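Local coordinates for protein REP-associated tyrosine transposase (Escherichia coli, PDB 4ER8) that binds the hairpins of repeated extragenic palindromes and cleaves and recombines the single-stranded DNA of the mosaic elements that contain them, at residues H37-V42 with F48-W53; Y115-P120 with F137-A142. One frame throughout, in Å; residues are numbered along the deposited sequence.

Contact 1: H37-V42 with F48-W53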
loop_
_atom_site.group_PDB
_atom_site.type_symbol
_atom_site.label_atom_id
_atom_site.label_comp_id
_atom_site.label_asym_id
_atom_site.label_seq_id
_atom_site.Cartn_x
_atom_site.Cartn_y
_atom_site.Cartn_z
ATOM N N HIS A 37 2.608 -9.838 9.498
ATOM C CA HIS A 37 2.092 -10.078 10.837
ATOM C C HIS A 37 1.414 -8.844 11.434
ATOM O O HIS A 37 0.276 -8.921 11.892
ATOM C CB HIS A 37 3.173 -10.717 11.736
ATOM C CG HIS A 37 3.469 -12.158 11.383
ATOM N ND1 HIS A 37 4.712 -12.591 10.955
ATOM C CD2 HIS A 37 2.669 -13.259 11.372
ATOM C CE1 HIS A 37 4.665 -13.889 10.695
ATOM N NE2 HIS A 37 3.437 -14.318 10.941
ATOM N N ALA A 38 2.088 -7.702 11.334
ATOM C CA ALA A 38 1.594 -6.406 11.828
ATOM C C ALA A 38 0.241 -5.991 11.277
ATOM O O ALA A 38 -0.648 -5.574 12.035
ATOM C CB ALA A 38 2.612 -5.316 11.557
ATOM N N ILE A 39 0.085 -6.102 9.963
ATOM C CA ILE A 39 -1.169 -5.724 9.303
ATOM C C ILE A 39 -2.286 -6.614 9.806
ATOM O O ILE A 39 -3.396 -6.144 10.069
ATOM C CB ILE A 39 -1.074 -5.906 7.787
ATOM C CG1 ILE A 39 -0.014 -4.958 7.173
ATOM C CG2 ILE A 39 -2.457 -5.810 7.143
ATOM C CD1 ILE A 39 0.553 -5.454 5.838
ATOM N N ILE A 40 -1.972 -7.905 9.935
ATOM C CA ILE A 40 -2.880 -8.896 10.531
ATOM C C ILE A 40 -3.386 -8.486 11.926
ATOM O O ILE A 40 -4.606 -8.449 12.170
ATOM C CB ILE A 40 -2.184 -10.256 10.697
ATOM C CG1 ILE A 40 -1.524 -10.747 9.392
ATOM C CG2 ILE A 40 -3.166 -11.259 11.319
ATOM C CD1 ILE A 40 -2.475 -10.877 8.245
ATOM N N LYS A 41 -2.447 -8.174 12.827
ATOM C CA LYS A 41 -2.792 -7.789 14.204
ATOM C C LYS A 41 -3.767 -6.617 14.227
ATOM O O LYS A 41 -4.737 -6.629 14.982
ATOM C CB LYS A 41 -1.529 -7.476 15.028
ATOM C CG LYS A 41 -1.759 -7.276 16.548
ATOM C CD LYS A 41 -1.141 -8.436 17.380
ATOM C CE LYS A 41 -0.499 -7.985 18.740
ATOM N NZ LYS A 41 -1.463 -7.733 19.890
ATOM N N VAL A 42 -3.504 -5.622 13.376
ATOM C CA VAL A 42 -4.290 -4.377 13.332
ATOM C C VAL A 42 -5.649 -4.603 12.662
ATOM O O VAL A 42 -6.686 -4.080 13.111
ATOM C CB VAL A 42 -3.489 -3.202 12.641
ATOM C CG1 VAL A 42 -4.278 -1.871 12.696
ATOM C CG2 VAL A 42 -2.134 -3.015 13.304
ATOM N N PHE A 48 -10.898 -3.896 8.301
ATOM C CA PHE A 48 -11.036 -3.221 6.995
ATOM C C PHE A 48 -10.868 -4.226 5.863
ATOM O O PHE A 48 -10.428 -5.346 6.100
ATOM C CB PHE A 48 -10.064 -2.038 6.837
ATOM C CG PHE A 48 -8.606 -2.429 6.855
ATOM C CD1 PHE A 48 -7.908 -2.581 5.671
ATOM C CD2 PHE A 48 -7.932 -2.605 8.064
ATOM C CE1 PHE A 48 -6.551 -2.905 5.692
ATOM C CE2 PHE A 48 -6.615 -2.940 8.098
ATOM C CZ PHE A 48 -5.901 -3.106 6.916
ATOM N N GLU A 49 -11.211 -3.815 4.643
ATOM C CA GLU A 49 -10.981 -4.653 3.477
ATOM C C GLU A 49 -9.758 -4.164 2.678
ATOM O O GLU A 49 -9.691 -2.991 2.273
ATOM C CB GLU A 49 -12.238 -4.701 2.598
ATOM C CG GLU A 49 -12.533 -6.100 2.017
ATOM C CD GLU A 49 -13.139 -6.033 0.608
ATOM O OE1 GLU A 49 -12.865 -6.962 -0.205
ATOM O OE2 GLU A 49 -13.867 -5.048 0.306
ATOM N N ILE A 50 -8.787 -5.058 2.500
ATOM C CA ILE A 50 -7.667 -4.818 1.620
ATOM C C ILE A 50 -8.105 -5.059 0.173
ATOM O O ILE A 50 -8.116 -6.202 -0.295
ATOM C CB ILE A 50 -6.487 -5.740 1.915
ATOM C CG1 ILE A 50 -6.006 -5.568 3.361
ATOM C CG2 ILE A 50 -5.350 -5.455 0.937
ATOM C CD1 ILE A 50 -4.709 -6.371 3.743
ATOM N N ASN A 51 -8.451 -3.977 -0.532
ATOM C CA ASN A 51 -8.761 -4.045 -1.949
ATOM C C ASN A 51 -7.509 -4.456 -2.725
ATOM O O ASN A 51 -7.570 -5.372 -3.567
ATOM C CB ASN A 51 -9.291 -2.715 -2.443
ATOM C CG ASN A 51 -10.685 -2.431 -1.955
ATOM O OD1 ASN A 51 -11.643 -2.930 -2.508
ATOM N ND2 ASN A 51 -10.809 -1.607 -0.926
ATOM N N ALA A 52 -6.381 -3.808 -2.428
ATOM C CA ALA A 52 -5.116 -4.219 -2.993
ATOM C C ALA A 52 -3.905 -3.710 -2.211
ATOM O O ALA A 52 -4.001 -2.737 -1.476
ATOM C CB ALA A 52 -5.019 -3.805 -4.442
ATOM N N TRP A 53 -2.760 -4.366 -2.393
ATOM C CA TRP A 53 -1.574 -3.930 -1.704
ATOM C C TRP A 53 -0.324 -4.442 -2.434
ATOM O O TRP A 53 -0.322 -5.584 -2.860
ATOM C CB TRP A 53 -1.656 -4.485 -0.285
ATOM C CG TRP A 53 -0.871 -3.801 0.777
ATOM C CD1 TRP A 53 0.437 -3.392 0.718
ATOM C CD2 TRP A 53 -1.325 -3.518 2.109
ATOM N NE1 TRP A 53 0.802 -2.832 1.932
ATOM C CE2 TRP A 53 -0.259 -2.922 2.799
ATOM C CE3 TRP A 53 -2.543 -3.714 2.784
ATOM C CZ2 TRP A 53 -0.376 -2.511 4.134
ATOM C CZ3 TRP A 53 -2.661 -3.300 4.096
ATOM C CH2 TRP A 53 -1.595 -2.699 4.760
#
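Ile39, on the inner side of helix 32-45, lays its longer branch flat on the indole of Trp53: CD1 sits 3.9 Å from the centroid of the six-membered ring, 27° off its normal, nearer the rim than the middle, in a CH-pi contact. CG1 comes down on the same benzo end, 3.7 Å from Trp53 CH2. With CG1 anti to the carbonyl carbon (chi1 -64°), this branch goes to the indole, while CG2 lies against the rim of the same ring, 4.0 Å from Trp53 CZ3, and reaches on to Ile50 CD1 and Phe48 CZ. A beta-branched residue suits the place because one arm lies on the indole while the other packs between indole, Ile50 and Phe48. The segments belong to the beta-alpha-beta unit of the RRM-like fold of HUH nucleases, in which helix 32-45 packs on one face of the antiparallel sheet and leads into edge strand 49-55. Cut back to alanine, Ile39 would lose both branches, which is likely to leave the Trp53 face without this aliphatic cover and open a gap beside Ile50 and Phe48. Trp53 is itself positioned by Ile50 CG2, in plane at its edge, and by the ring of Trp64, which also meets Phe48. The classic bulge at Asn51 and Ala52, opposite Ile63, lets Ile50 and Trp53 both face the helix.

Contact 2: Y115-P120 with F137-A142. With NI (nickel (II) ion), chain C.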
loop_
_atom_site.group_PDB
_atom_site.type_symbol
_atom_site.label_atom_id
_atom_site.label_comp_id
_atom_site.label_asym_id
_atom_site.label_seq_id
_atom_site.Cartn_x
_atom_site.Cartn_y
_atom_site.Cartn_z
ATOM N N TYR A 115 -2.146 0.437 -10.971
ATOM C CA TYR A 115 -0.972 1.158 -10.565
ATOM C C TYR A 115 -0.269 0.364 -9.480
ATOM O O TYR A 115 0.972 0.301 -9.432
ATOM C CB TYR A 115 -1.343 2.502 -9.982
ATOM C CG TYR A 115 -0.104 3.316 -9.713
ATOM C CD1 TYR A 115 0.357 4.262 -10.640
ATOM C CD2 TYR A 115 0.630 3.140 -8.543
ATOM C CE1 TYR A 115 1.485 5.033 -10.382
ATOM C CE2 TYR A 115 1.775 3.924 -8.273
ATOM C CZ TYR A 115 2.190 4.857 -9.201
ATOM O OH TYR A 115 3.344 5.579 -8.960
ATOM N N ILE A 116 -1.061 -0.230 -8.588
ATOM C CA ILE A 116 -0.443 -0.959 -7.544
ATOM C C ILE A 116 0.333 -2.147 -8.106
ATOM O O ILE A 116 1.537 -2.246 -7.856
ATOM C CB ILE A 116 -1.425 -1.351 -6.457
ATOM C CG1 ILE A 116 -1.668 -0.122 -5.559
ATOM C CG2 ILE A 116 -0.853 -2.542 -5.679
ATOM C CD1 ILE A 116 -2.995 -0.056 -4.905
ATOM N N TYR A 117 -0.339 -2.990 -8.897
ATOM C CA TYR A 117 0.273 -4.211 -9.402
ATOM C C TYR A 117 1.388 -3.956 -10.421
ATOM O O TYR A 117 2.306 -4.764 -10.531
ATOM C CB TYR A 117 -0.774 -5.228 -9.931
ATOM C CG TYR A 117 -1.781 -5.651 -8.863
ATOM C CD1 TYR A 117 -3.149 -5.799 -9.158
ATOM C CD2 TYR A 117 -1.373 -5.867 -7.540
ATOM C CE1 TYR A 117 -4.069 -6.157 -8.149
ATOM C CE2 TYR A 117 -2.275 -6.231 -6.552
ATOM C CZ TYR A 117 -3.615 -6.360 -6.852
ATOM O OH TYR A 117 -4.489 -6.717 -5.835
ATOM N N ILE A 118 1.316 -2.849 -11.154
ATOM C CA ILE A 118 2.385 -2.465 -12.073
ATOM C C ILE A 118 3.614 -1.916 -11.370
ATOM O O ILE A 118 4.699 -1.843 -11.935
ATOM C CB ILE A 118 1.900 -1.412 -13.056
ATOM C CG1 ILE A 118 1.145 -2.091 -14.188
ATOM C CG2 ILE A 118 3.041 -0.638 -13.659
ATOM C CD1 ILE A 118 0.135 -1.141 -14.861
ATOM N N ASN A 119 3.441 -1.505 -10.134
ATOM C CA ASN A 119 4.477 -0.730 -9.501
ATOM C C ASN A 119 5.860 -1.428 -9.495
ATOM O O ASN A 119 6.881 -0.817 -9.846
ATOM C CB ASN A 119 4.047 -0.358 -8.103
ATOM C CG ASN A 119 4.523 0.966 -7.723
ATOM O OD1 ASN A 119 4.993 1.175 -6.605
ATOM N ND2 ASN A 119 4.420 1.908 -8.654
ATOM N N PRO A 120 5.889 -2.720 -9.119
ATOM C CA PRO A 120 7.215 -3.373 -9.041
ATOM C C PRO A 120 7.976 -3.197 -10.340
ATOM O O PRO A 120 9.228 -3.205 -10.354
ATOM C CB PRO A 120 6.872 -4.824 -8.804
ATOM C CG PRO A 120 5.573 -4.741 -7.971
ATOM C CD PRO A 120 4.809 -3.545 -8.541
ATOM N N PHE A 137 -1.457 -9.423 -5.951
ATOM C CA PHE A 137 -1.714 -9.733 -7.356
ATOM C C PHE A 137 -2.136 -11.181 -7.515
ATOM O O PHE A 137 -3.192 -11.472 -8.052
ATOM C CB PHE A 137 -0.500 -9.452 -8.205
ATOM C CG PHE A 137 -0.696 -9.775 -9.654
ATOM C CD1 PHE A 137 -1.557 -9.002 -10.451
ATOM C CD2 PHE A 137 0.018 -10.813 -10.250
ATOM C CE1 PHE A 137 -1.711 -9.275 -11.813
ATOM C CE2 PHE A 137 -0.142 -11.103 -11.605
ATOM C CZ PHE A 137 -1.004 -10.330 -12.380
ATOM N N HIS A 138 -1.290 -12.079 -7.031
ATOM C CA HIS A 138 -1.599 -13.527 -6.925
ATOM C C HIS A 138 -2.880 -13.860 -6.139
ATOM O O HIS A 138 -3.666 -14.658 -6.596
ATOM C CB HIS A 138 -0.368 -14.250 -6.397
ATOM C CG HIS A 138 0.877 -13.845 -7.125
ATOM N ND1 HIS A 138 1.326 -14.499 -8.258
ATOM C CD2 HIS A 138 1.729 -12.806 -6.926
ATOM C CE1 HIS A 138 2.421 -13.904 -8.705
ATOM N NE2 HIS A 138 2.689 -12.876 -7.913
ATOM N N ARG A 139 -3.129 -13.233 -4.993
ATOM C CA ARG A 139 -4.435 -13.423 -4.400
ATOM C C ARG A 139 -5.516 -13.146 -5.455
ATOM O O ARG A 139 -6.488 -13.905 -5.549
ATOM C CB ARG A 139 -4.661 -12.548 -3.170
ATOM C CG ARG A 139 -6.025 -12.749 -2.531
ATOM C CD ARG A 139 -6.506 -11.536 -1.724
ATOM N NE ARG A 139 -7.055 -10.507 -2.612
ATOM C CZ ARG A 139 -7.073 -9.201 -2.377
ATOM N NH1 ARG A 139 -6.546 -8.706 -1.261
ATOM N NH2 ARG A 139 -7.603 -8.392 -3.280
ATOM N N ASP A 140 -5.337 -12.092 -6.254
ATOM C CA ASP A 140 -6.374 -11.624 -7.170
ATOM C C ASP A 140 -6.489 -12.462 -8.417
ATOM O O ASP A 140 -7.601 -12.660 -8.913
ATOM C CB ASP A 140 -6.141 -10.176 -7.559
ATOM C CG ASP A 140 -6.579 -9.204 -6.479
ATOM O OD1 ASP A 140 -7.151 -9.644 -5.458
ATOM O OD2 ASP A 140 -6.366 -7.990 -6.656
ATOM N N VAL A 141 -5.352 -12.946 -8.927
ATOM C CA VAL A 141 -5.313 -13.938 -10.007
ATOM C C VAL A 141 -6.012 -15.231 -9.592
ATOM O O VAL A 141 -6.565 -15.932 -10.433
ATOM C CB VAL A 141 -3.862 -14.353 -10.322
ATOM C CG1 VAL A 141 -3.796 -15.487 -11.399
ATOM C CG2 VAL A 141 -3.013 -13.131 -10.715
ATOM N N ALA A 142 -5.951 -15.547 -8.298
ATOM C CA ALA A 142 -6.529 -16.760 -7.745
ATOM C C ALA A 142 -8.047 -16.660 -7.561
ATOM O O ALA A 142 -8.720 -17.686 -7.473
ATOM C CB ALA A 142 -5.802 -17.207 -6.447
HETATM NI NI NI C . 5.886 2.960 -5.768
#
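Phe137, the first residue of helix 137-142, lies against Tyr117 with both backbone and side chain. Its CA stands over one face of the tyrosine ring, 3.9 Å from the centroid, as a CH-pi contact. Its CG is anti to the backbone N (chi1 179°), which turns the phenyl edge toward that ring in an edge-to-face pair with planes at 63° and CD1 3.7 Å from Tyr117 CG. An aromatic residue fits because its rim can meet the broad tyrosine face. The contact joins the short helix 137-142 to helix 106-122, which packs on the sheet of this HUH nuclease and supplies Asn119 OD1 to the nickel ion. Two residues on, Arg139 has its guanidinium joined to Asp140 OD1 by a salt bridge whose hydrogen bonds, from NE and NH2, are both bent and weak. Asp140 OD2 accepts a hydrogen bond from Tyr117 OH at the edge of the ring, with the carboxylate plane 83° from the ring plane; the refined length is too short to be pressed at this resolution. The neighbouring guanidinium probably favours an ionised Asp140 despite its burial. Further on, Val141 CG2 sits over one face of the Phe137 phenyl, toward its rim.

In the fold
Contacts 1 and 2 have centres 15 Å apart and meet through strand 49-55, contact 1 lying on the helix 32-45 side. Arg139 of contact 2 probably hydrogen-bonds two carbonyls of contact 1: its NH2 is 3.0 Å from Asn51 O and its NH1 3.1 Å from Ile50 O, so the polar network of Asp140 extends to the bulged edge strand. Apolar packing adds to this, with Trp53 C 3.8 Å from Ile116 CG2. The nickel site of His59, His61, Asn119, His123 and Glu161 draws Asn119 from 115-120, while the Trp53 side chain lies about 11 Å from the ion. The nearest atom of contact 1 is about 4 Å from the bound DNA, that of contact 2 about 10 Å.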